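Putative ribose operon repressor (Burkholderia thailandensis, PDB 3EGC) probably represses transcription by binding regulatory DNA, with a sugar-binding domain of the LacI and periplasmic-binding-protein type, although its function has not been established. Local coordinates at residues G124-G136 against M151-A165. Numbering follows the deposited sequence.
Sequences GHTRIGAIVGSAG and MSAAGLPVRQEWIAA
Ala130 and Ile163, followed by Ile131 and Ala164, pair in parallel register and join strand 128-131 to strand 163-164, an edge strand of the sheet within this chain. With helix 138-153 between them, the two strands form a beta-alpha-beta crossover of the periplasmic-binding-protein fold. Three backbone hydrogen bonds set the register. Ala130 N reaches Trp162 O at 3.1 Å. This donor is tilted 34° from the carbonyl plane, whereas the next two lie closer to the C=O axis. Ala164 N bonds to Ala130 O at 3.0 Å. Val132 N bonds to Ala164 O at 2.8 Å. On its other side, strand 128-131 bonds to strand 189-192.

Apolar contacts occupy both faces of the sheet. Ala130 and Ile163 share one face, where both touch Leu144 of helix 138-153; Ile131 CD1 meets Ala164 CB on the other, against Val180 of helix 174-181. Near the start of strand 128-131, the Met151 side chain, folded at chi2 and chi3, brings CE to 3.8 Å from Ile128 CB. The Leu156 and Thr126 side chains run roughly perpendicular, with Leu156 CD2 against Thr126 CG2.

The Trp162 indole lies between Arg127 of the segment 124-136 and Arg159 of its own segment. Arg127 CA sits over one face, 4.2 Å from the centroid of the six-membered ring and 27° off its normal, a CH-pi contact. Arg127 CG continues along the ring to CZ2, while its NH2 bonds to Arg186 O. A hydrogen bond from Trp162 NE1 to Asp185 O further restrains the indole, and the opposite face is packed by Arg159 CB, 3.7 Å from the ring plane and centred on it.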
loop_
_atom_site.group_PDB
_atom_site.type_symbol
_atom_site.label_atom_id
_atom_site.label_comp_id
_atom_site.label_asym_id
_atom_site.label_seq_id
_atom_site.Cartn_x
_atom_site.Cartn_y
_atom_site.Cartn_z
ATOM N N GLY A 124 -22.282 3.725 -24.387
ATOM C CA GLY A 124 -22.783 2.778 -25.361
ATOM C C GLY A 124 -22.630 1.304 -25.036
ATOM O O GLY A 124 -22.838 0.467 -25.916
ATOM N N HIS A 125 -22.277 0.968 -23.791
ATOM C CA HIS A 125 -22.201 -0.458 -23.403
ATOM C C HIS A 125 -23.571 -1.001 -23.029
ATOM O O HIS A 125 -24.301 -0.338 -22.312
ATOM C CB HIS A 125 -21.200 -0.717 -22.263
ATOM C CG HIS A 125 -19.774 -0.496 -22.653
ATOM N ND1 HIS A 125 -19.049 -1.406 -23.390
ATOM C CD2 HIS A 125 -18.936 0.537 -22.395
ATOM C CE1 HIS A 125 -17.827 -0.928 -23.588
ATOM N NE2 HIS A 125 -17.731 0.242 -22.972
ATOM N N THR A 126 -23.900 -2.197 -23.507
ATOM C CA THR A 126 -25.152 -2.824 -23.120
ATOM C C THR A 126 -24.913 -4.211 -22.485
ATOM O O THR A 126 -25.674 -4.670 -21.665
ATOM C CB THR A 126 -26.113 -2.954 -24.330
ATOM O OG1 THR A 126 -25.489 -3.760 -25.363
ATOM C CG2 THR A 126 -26.506 -1.574 -24.855
ATOM N N ARG A 127 -23.849 -4.873 -22.904
ATOM C CA ARG A 127 -23.420 -6.125 -22.283
ATOM C C ARG A 127 -22.436 -5.768 -21.173
ATOM O O ARG A 127 -21.224 -5.696 -21.394
ATOM C CB ARG A 127 -22.779 -7.047 -23.312
ATOM C CG ARG A 127 -23.828 -7.749 -24.261
ATOM C CD ARG A 127 -23.114 -8.650 -25.296
ATOM N NE ARG A 127 -22.668 -7.882 -26.485
ATOM C CZ ARG A 127 -21.573 -8.142 -27.188
ATOM N NH1 ARG A 127 -21.256 -7.382 -28.248
ATOM N NH2 ARG A 127 -20.787 -9.156 -26.832
ATOM N N ILE A 128 -22.962 -5.539 -19.972
ATOM C CA ILE A 128 -22.110 -5.117 -18.904
ATOM C C ILE A 128 -22.082 -6.110 -17.746
ATOM O O ILE A 128 -23.122 -6.515 -17.270
ATOM C CB ILE A 128 -22.500 -3.706 -18.406
ATOM C CG1 ILE A 128 -22.409 -2.717 -19.574
ATOM C CG2 ILE A 128 -21.609 -3.295 -17.258
ATOM C CD1 ILE A 128 -22.851 -1.323 -19.214
ATOM N N GLY A 129 -20.889 -6.472 -17.288
ATOM C CA GLY A 129 -20.774 -7.387 -16.181
ATOM C C GLY A 129 -20.091 -6.769 -14.946
ATOM O O GLY A 129 -19.653 -5.615 -14.955
ATOM N N ALA A 130 -20.001 -7.557 -13.901
ATOM C CA ALA A 130 -19.425 -7.126 -12.667
ATOM C C ALA A 130 -18.601 -8.274 -12.024
ATOM O O ALA A 130 -19.070 -9.367 -11.905
ATOM C CB ALA A 130 -20.553 -6.664 -11.690
ATOM N N ILE A 131 -17.370 -7.987 -11.654
ATOM C CA ILE A 131 -16.545 -8.924 -10.913
ATOM C C ILE A 131 -16.351 -8.285 -9.551
ATOM O O ILE A 131 -15.800 -7.198 -9.437
ATOM C CB ILE A 131 -15.164 -9.137 -11.565
ATOM C CG1 ILE A 131 -15.277 -9.205 -13.099
ATOM C CG2 ILE A 131 -14.461 -10.345 -10.946
ATOM C CD1 ILE A 131 -15.969 -10.454 -13.574
ATOM N N VAL A 132 -16.881 -8.944 -8.533
ATOM C CA VAL A 132 -16.741 -8.516 -7.183
ATOM C C VAL A 132 -15.922 -9.522 -6.398
ATOM O O VAL A 132 -15.594 -10.600 -6.895
ATOM C CB VAL A 132 -18.092 -8.296 -6.506
ATOM C CG1 VAL A 132 -18.921 -7.234 -7.256
ATOM C CG2 VAL A 132 -18.845 -9.594 -6.419
ATOM N N GLY A 133 -15.600 -9.140 -5.168
ATOM C CA GLY A 133 -14.827 -9.999 -4.278
ATOM C C GLY A 133 -15.743 -10.992 -3.605
ATOM O O GLY A 133 -16.846 -11.202 -4.052
ATOM N N SER A 134 -15.294 -11.573 -2.520
ATOM C CA SER A 134 -16.082 -12.580 -1.842
ATOM C C SER A 134 -17.574 -12.190 -1.719
ATOM O O SER A 134 -17.921 -11.149 -1.158
ATOM C CB SER A 134 -15.464 -12.892 -0.470
ATOM O OG SER A 134 -16.317 -13.731 0.304
ATOM N N ALA A 135 -18.427 -13.058 -2.260
ATOM C CA ALA A 135 -19.868 -12.842 -2.374
ATOM C C ALA A 135 -20.599 -12.444 -1.099
ATOM O O ALA A 135 -21.609 -11.783 -1.134
ATOM C CB ALA A 135 -20.508 -14.120 -2.916
ATOM N N GLY A 136 -20.134 -12.917 0.033
ATOM C CA GLY A 136 -20.801 -12.551 1.272
ATOM C C GLY A 136 -20.719 -11.097 1.747
ATOM O O GLY A 136 -21.656 -10.587 2.447
ATOM N N MET A 151 -28.288 -0.709 -14.278
ATOM C CA MET A 151 -28.776 -1.511 -15.381
ATOM C C MET A 151 -30.286 -1.433 -15.482
ATOM O O MET A 151 -30.846 -1.207 -16.551
ATOM C CB MET A 151 -28.268 -2.970 -15.233
ATOM C CG MET A 151 -26.698 -3.055 -15.449
ATOM S SD MET A 151 -26.061 -2.502 -17.106
ATOM C CE MET A 151 -26.295 -4.031 -18.012
ATOM N N SER A 152 -30.926 -1.576 -14.334
ATOM C CA SER A 152 -32.374 -1.591 -14.249
ATOM C C SER A 152 -32.916 -0.287 -14.802
ATOM O O SER A 152 -33.824 -0.272 -15.662
ATOM C CB SER A 152 -32.798 -1.750 -12.779
ATOM O OG SER A 152 -33.935 -2.563 -12.647
ATOM N N ALA A 153 -32.342 0.813 -14.324
ATOM C CA ALA A 153 -32.869 2.126 -14.619
ATOM C C ALA A 153 -32.766 2.448 -16.099
ATOM O O ALA A 153 -33.535 3.274 -16.621
ATOM C CB ALA A 153 -32.156 3.184 -13.815
ATOM N N ALA A 154 -31.795 1.809 -16.747
ATOM C CA ALA A 154 -31.539 1.971 -18.154
ATOM C C ALA A 154 -32.335 0.961 -18.979
ATOM O O ALA A 154 -32.307 0.992 -20.195
ATOM C CB ALA A 154 -30.023 1.829 -18.445
ATOM N N GLY A 155 -33.008 0.042 -18.302
ATOM C CA GLY A 155 -33.790 -0.976 -18.965
ATOM C C GLY A 155 -32.942 -1.994 -19.683
ATOM O O GLY A 155 -33.413 -2.641 -20.636
ATOM N N LEU A 156 -31.699 -2.126 -19.235
ATOM C CA LEU A 156 -30.796 -3.148 -19.729
ATOM C C LEU A 156 -30.818 -4.399 -18.855
ATOM O O LEU A 156 -30.463 -4.351 -17.679
ATOM C CB LEU A 156 -29.366 -2.608 -19.791
ATOM C CG LEU A 156 -29.034 -1.555 -20.864
ATOM C CD1 LEU A 156 -27.614 -1.067 -20.717
ATOM C CD2 LEU A 156 -29.276 -2.083 -22.301
ATOM N N PRO A 157 -31.185 -5.540 -19.456
ATOM C CA PRO A 157 -31.193 -6.842 -18.773
ATOM C C PRO A 157 -29.786 -7.294 -18.382
ATOM O O PRO A 157 -28.830 -6.998 -19.084
ATOM C CB PRO A 157 -31.767 -7.798 -19.838
ATOM C CG PRO A 157 -31.511 -7.125 -21.164
ATOM C CD PRO A 157 -31.473 -5.644 -20.903
ATOM N N VAL A 158 -29.674 -8.034 -17.292
ATOM C CA VAL A 158 -28.394 -8.546 -16.842
ATOM C C VAL A 158 -28.400 -10.044 -16.736
ATOM O O VAL A 158 -29.172 -10.600 -15.997
ATOM C CB VAL A 158 -27.976 -7.943 -15.476
ATOM C CG1 VAL A 158 -29.141 -7.759 -14.612
ATOM C CG2 VAL A 158 -26.960 -8.823 -14.779
ATOM N N ARG A 159 -27.517 -10.697 -17.480
ATOM C CA ARG A 159 -27.350 -12.137 -17.353
ATOM C C ARG A 159 -26.501 -12.440 -16.124
ATOM O O ARG A 159 -25.400 -11.886 -15.993
ATOM C CB ARG A 159 -26.655 -12.727 -18.575
ATOM C CG ARG A 159 -27.598 -13.040 -19.725
ATOM C CD ARG A 159 -27.474 -12.049 -20.832
ATOM N NE ARG A 159 -26.873 -12.610 -22.045
ATOM C CZ ARG A 159 -27.573 -13.240 -22.994
ATOM N NH1 ARG A 159 -26.987 -13.679 -24.096
ATOM N NH2 ARG A 159 -28.881 -13.424 -22.843
ATOM N N GLN A 160 -27.002 -13.335 -15.267
ATOM C CA GLN A 160 -26.273 -13.829 -14.114
ATOM C C GLN A 160 -24.878 -14.253 -14.455
ATOM O O GLN A 160 -24.001 -14.039 -13.636
ATOM C CB GLN A 160 -26.964 -15.023 -13.432
ATOM C CG GLN A 160 -27.670 -14.728 -12.113
ATOM C CD GLN A 160 -26.777 -14.064 -11.053
ATOM O OE1 GLN A 160 -27.219 -13.155 -10.364
ATOM N NE2 GLN A 160 -25.528 -14.496 -10.950
ATOM N N GLU A 161 -24.690 -14.877 -15.623
ATOM C CA GLU A 161 -23.374 -15.358 -16.035
ATOM C C GLU A 161 -22.361 -14.196 -16.337
ATOM O O GLU A 161 -21.173 -14.435 -16.649
ATOM C CB GLU A 161 -23.486 -16.305 -17.219
ATOM C CG GLU A 161 -24.151 -15.697 -18.464
ATOM C CD GLU A 161 -25.650 -15.971 -18.545
ATOM O OE1 GLU A 161 -26.114 -15.988 -19.701
ATOM O OE2 GLU A 161 -26.335 -16.145 -17.515
ATOM N N TRP A 162 -22.848 -12.955 -16.240
ATOM C CA TRP A 162 -22.006 -11.770 -16.376
ATOM C C TRP A 162 -21.428 -11.361 -14.980
ATOM O O TRP A 162 -20.549 -10.490 -14.880
ATOM C CB TRP A 162 -22.796 -10.597 -16.989
ATOM C CG TRP A 162 -23.207 -10.786 -18.430
ATOM C CD1 TRP A 162 -22.729 -11.721 -19.307
ATOM C CD2 TRP A 162 -24.145 -9.969 -19.176
ATOM N NE1 TRP A 162 -23.333 -11.560 -20.527
ATOM C CE2 TRP A 162 -24.205 -10.495 -20.476
ATOM C CE3 TRP A 162 -24.941 -8.850 -18.852
ATOM C CZ2 TRP A 162 -25.016 -9.932 -21.476
ATOM C CZ3 TRP A 162 -25.765 -8.307 -19.817
ATOM C CH2 TRP A 162 -25.808 -8.848 -21.120
ATOM N N ILE A 163 -21.954 -11.988 -13.927
ATOM C CA ILE A 163 -21.559 -11.712 -12.537
ATOM C C ILE A 163 -20.562 -12.755 -12.004
ATOM O O ILE A 163 -20.745 -13.949 -12.180
ATOM C CB ILE A 163 -22.768 -11.693 -11.587
ATOM C CG1 ILE A 163 -23.956 -10.895 -12.194
ATOM C CG2 ILE A 163 -22.381 -11.129 -10.196
ATOM C CD1 ILE A 163 -23.911 -9.456 -11.978
ATOM N N ALA A 164 -19.512 -12.304 -11.348
ATOM C CA ALA A 164 -18.589 -13.258 -10.707
ATOM C C ALA A 164 -18.152 -12.686 -9.362
ATOM O O ALA A 164 -17.986 -11.472 -9.227
ATOM C CB ALA A 164 -17.394 -13.558 -11.563
ATOM N N ALA A 165 -18.005 -13.581 -8.385
ATOM C CA ALA A 165 -17.702 -13.187 -7.001
ATOM C C ALA A 165 -16.432 -13.848 -6.600
ATOM O O ALA A 165 -16.250 -15.005 -6.953
ATOM C CB ALA A 165 -18.780 -13.620 -6.073
#